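PDB 3RSI: putative enoyl-CoA hydratase/isomerase, which probably acts as a hydro-lyase of lipid metabolism, as a member of the crotonase-like enoyl-CoA hydratase/isomerase family. Local coordinates for residues E119-Q122 against I126-S129. Sequence-based numbering, arbitrary orientation.
Sequences EMLQ and IRVS
R127 reaches from strand 126-130 toward the C-terminal end of helix 116-121, where its guanidinium meets the carbonyls of L121 and Q122. L121 O lies over one face of the group, 3.2 Å from R127 NE and 3.3 Å from R127 CZ. Q122 O approaches obliquely, 3.2 Å from R127 NH2. Neither carbonyl is well angled for a hydrogen bond, so the attraction is probably mainly electrostatic, a positive group beside the negative end of the helix dipole. The guanidinium's hydrogen bonds lead elsewhere, among them NH2 to T124 O and Q157 OE1 and NH1 to L183 O. T124 and Q157 each bridge arginine and carbonyl, T124 OG1 bonding L121 O and Q157 NE2 bonding Q122 O.

The arginine chain, extended from CG to NE, crosses the L121 side chain at a slant; L121 CG stands 4.1 Å from R127 CD, and L121 CD1 4.1 Å from R127 CG. With L121 CG anti to its own N (chi1 -174°), the isobutyl group is carried to these methylenes. Y66 of the second subunit packs on L121, and T161 of that subunit on R127. Strands 105-109 and 113-114, then helix 116-121, lead back to parallel strand 126-130: a beta-beta-alpha turn of the crotonase spiral fold.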
ATOM      1  N   GLU B 119      -6.374  -6.853 -15.368  1.00 12.59           N
ATOM      2  CA  GLU B 119      -4.918  -6.857 -15.478  1.00 11.84           C
ATOM      3  C   GLU B 119      -4.402  -5.527 -16.051  1.00 12.25           C
ATOM      4  O   GLU B 119      -3.492  -4.892 -15.468  1.00 11.96           O
ATOM      5  CB  GLU B 119      -4.413  -8.029 -16.311  1.00 12.09           C
ATOM      6  CG  GLU B 119      -4.742  -9.391 -15.709  1.00 11.98           C
ATOM      7  CD  GLU B 119      -3.521 -10.251 -15.540  1.00 13.13           C
ATOM      8  OE1 GLU B 119      -2.576  -9.813 -14.831  1.00 14.01           O
ATOM      9  OE2 GLU B 119      -3.494 -11.341 -16.121  1.00 14.20           O
ATOM     10  N   MET B 120      -4.997  -5.084 -17.155  1.00 12.01           N
ATOM     11  CA  MET B 120      -4.596  -3.819 -17.771  1.00 11.90           C
ATOM     12  C   MET B 120      -4.918  -2.572 -16.914  1.00 11.40           C
ATOM     13  O   MET B 120      -4.228  -1.543 -17.001  1.00 11.67           O
ATOM     14  CB  MET B 120      -5.206  -3.669 -19.165  1.00 12.04           C
ATOM     15  CG  MET B 120      -4.498  -4.488 -20.220  1.00 12.91           C
ATOM     16  SD  MET B 120      -5.246  -4.346 -21.871  1.00 14.89           S
ATOM     17  CE  MET B 120      -4.734  -2.689 -22.316  1.00 11.46           C
ATOM     18  N   LEU B 121      -5.945  -2.670 -16.087  1.00 11.23           N
ATOM     19  CA  LEU B 121      -6.327  -1.575 -15.200  1.00 11.24           C
ATOM     20  C   LEU B 121      -5.170  -1.129 -14.295  1.00 10.90           C
ATOM     21  O   LEU B 121      -5.071   0.050 -13.955  1.00  9.90           O
ATOM     22  CB  LEU B 121      -7.514  -1.993 -14.358  1.00 11.45           C
ATOM     23  CG  LEU B 121      -8.162  -0.941 -13.467  1.00 11.20           C
ATOM     24  CD1 LEU B 121      -8.960   0.084 -14.242  1.00 11.52           C
ATOM     25  CD2 LEU B 121      -9.044  -1.646 -12.434  1.00 11.53           C
ATOM     26  N   GLN B 122      -4.304  -2.074 -13.924  1.00 10.77           N
ATOM     27  CA  GLN B 122      -3.178  -1.790 -13.054  1.00 11.18           C
ATOM     28  C   GLN B 122      -2.118  -0.896 -13.709  1.00 11.46           C
ATOM     29  O   GLN B 122      -1.319  -0.302 -13.006  1.00 12.24           O
ATOM     30  CB  GLN B 122      -2.576  -3.085 -12.506  1.00 11.24           C
ATOM     31  CG  GLN B 122      -3.512  -3.784 -11.514  1.00 10.09           C
ATOM     32  CD  GLN B 122      -3.236  -5.265 -11.400  1.00  9.76           C
ATOM     33  OE1 GLN B 122      -2.293  -5.670 -10.724  1.00 11.62           O
ATOM     34  NE2 GLN B 122      -4.052  -6.085 -12.069  1.00 11.22           N
ATOM     35  N   ILE B 126      -5.269   6.754 -13.193  1.00 10.38           N
ATOM     36  CA  ILE B 126      -6.382   7.385 -12.490  1.00 10.58           C
ATOM     37  C   ILE B 126      -7.626   6.602 -12.887  1.00 10.58           C
ATOM     38  O   ILE B 126      -7.800   6.256 -14.059  1.00 10.66           O
ATOM     39  CB  ILE B 126      -6.523   8.879 -12.901  1.00 10.72           C
ATOM     40  CG1 ILE B 126      -5.237   9.647 -12.553  1.00 11.48           C
ATOM     41  CG2 ILE B 126      -7.744   9.527 -12.244  1.00  9.46           C
ATOM     42  CD1 ILE B 126      -5.098  11.012 -13.269  1.00 11.44           C
ATOM     43  N   ARG B 127      -8.474   6.289 -11.919  1.00 10.40           N
ATOM     44  CA  ARG B 127      -9.494   5.260 -12.142  1.00 10.26           C
ATOM     45  C   ARG B 127     -10.823   5.683 -11.569  1.00 10.76           C
ATOM     46  O   ARG B 127     -10.930   5.939 -10.370  1.00 10.63           O
ATOM     47  CB  ARG B 127      -9.047   3.944 -11.504  1.00 10.41           C
ATOM     48  CG  ARG B 127      -7.755   3.394 -12.088  1.00  8.92           C
ATOM     49  CD  ARG B 127      -7.111   2.315 -11.236  1.00  8.38           C
ATOM     50  NE  ARG B 127      -5.706   2.089 -11.623  1.00  9.12           N
ATOM     51  CZ  ARG B 127      -4.819   1.384 -10.927  1.00  8.38           C
ATOM     52  NH1 ARG B 127      -5.172   0.797  -9.795  1.00 10.17           N
ATOM     53  NH2 ARG B 127      -3.567   1.276 -11.357  1.00  8.88           N
ATOM     54  N   VAL B 128     -11.826   5.739 -12.438  1.00 10.86           N
ATOM     55  CA  VAL B 128     -13.181   6.101 -12.064  1.00 11.75           C
ATOM     56  C   VAL B 128     -14.082   4.881 -12.265  1.00 12.32           C
ATOM     57  O   VAL B 128     -14.143   4.310 -13.370  1.00 12.56           O
ATOM     58  CB  VAL B 128     -13.731   7.242 -12.951  1.00 11.77           C
ATOM     59  CG1 VAL B 128     -15.161   7.621 -12.495  1.00 11.65           C
ATOM     60  CG2 VAL B 128     -12.790   8.450 -12.910  1.00 10.31           C
ATOM     61  N   SER B 129     -14.789   4.487 -11.209  1.00 12.34           N
ATOM     62  CA  SER B 129     -15.686   3.331 -11.297  1.00 12.51           C
ATOM     63  C   SER B 129     -17.157   3.716 -11.290  1.00 12.95           C
ATOM     64  O   SER B 129     -17.652   4.392 -10.375  1.00 12.74           O
ATOM     65  CB  SER B 129     -15.435   2.364 -10.142  1.00 12.68           C
ATOM     66  OG  SER B 129     -16.272   1.231 -10.246  1.00 12.36           O
TER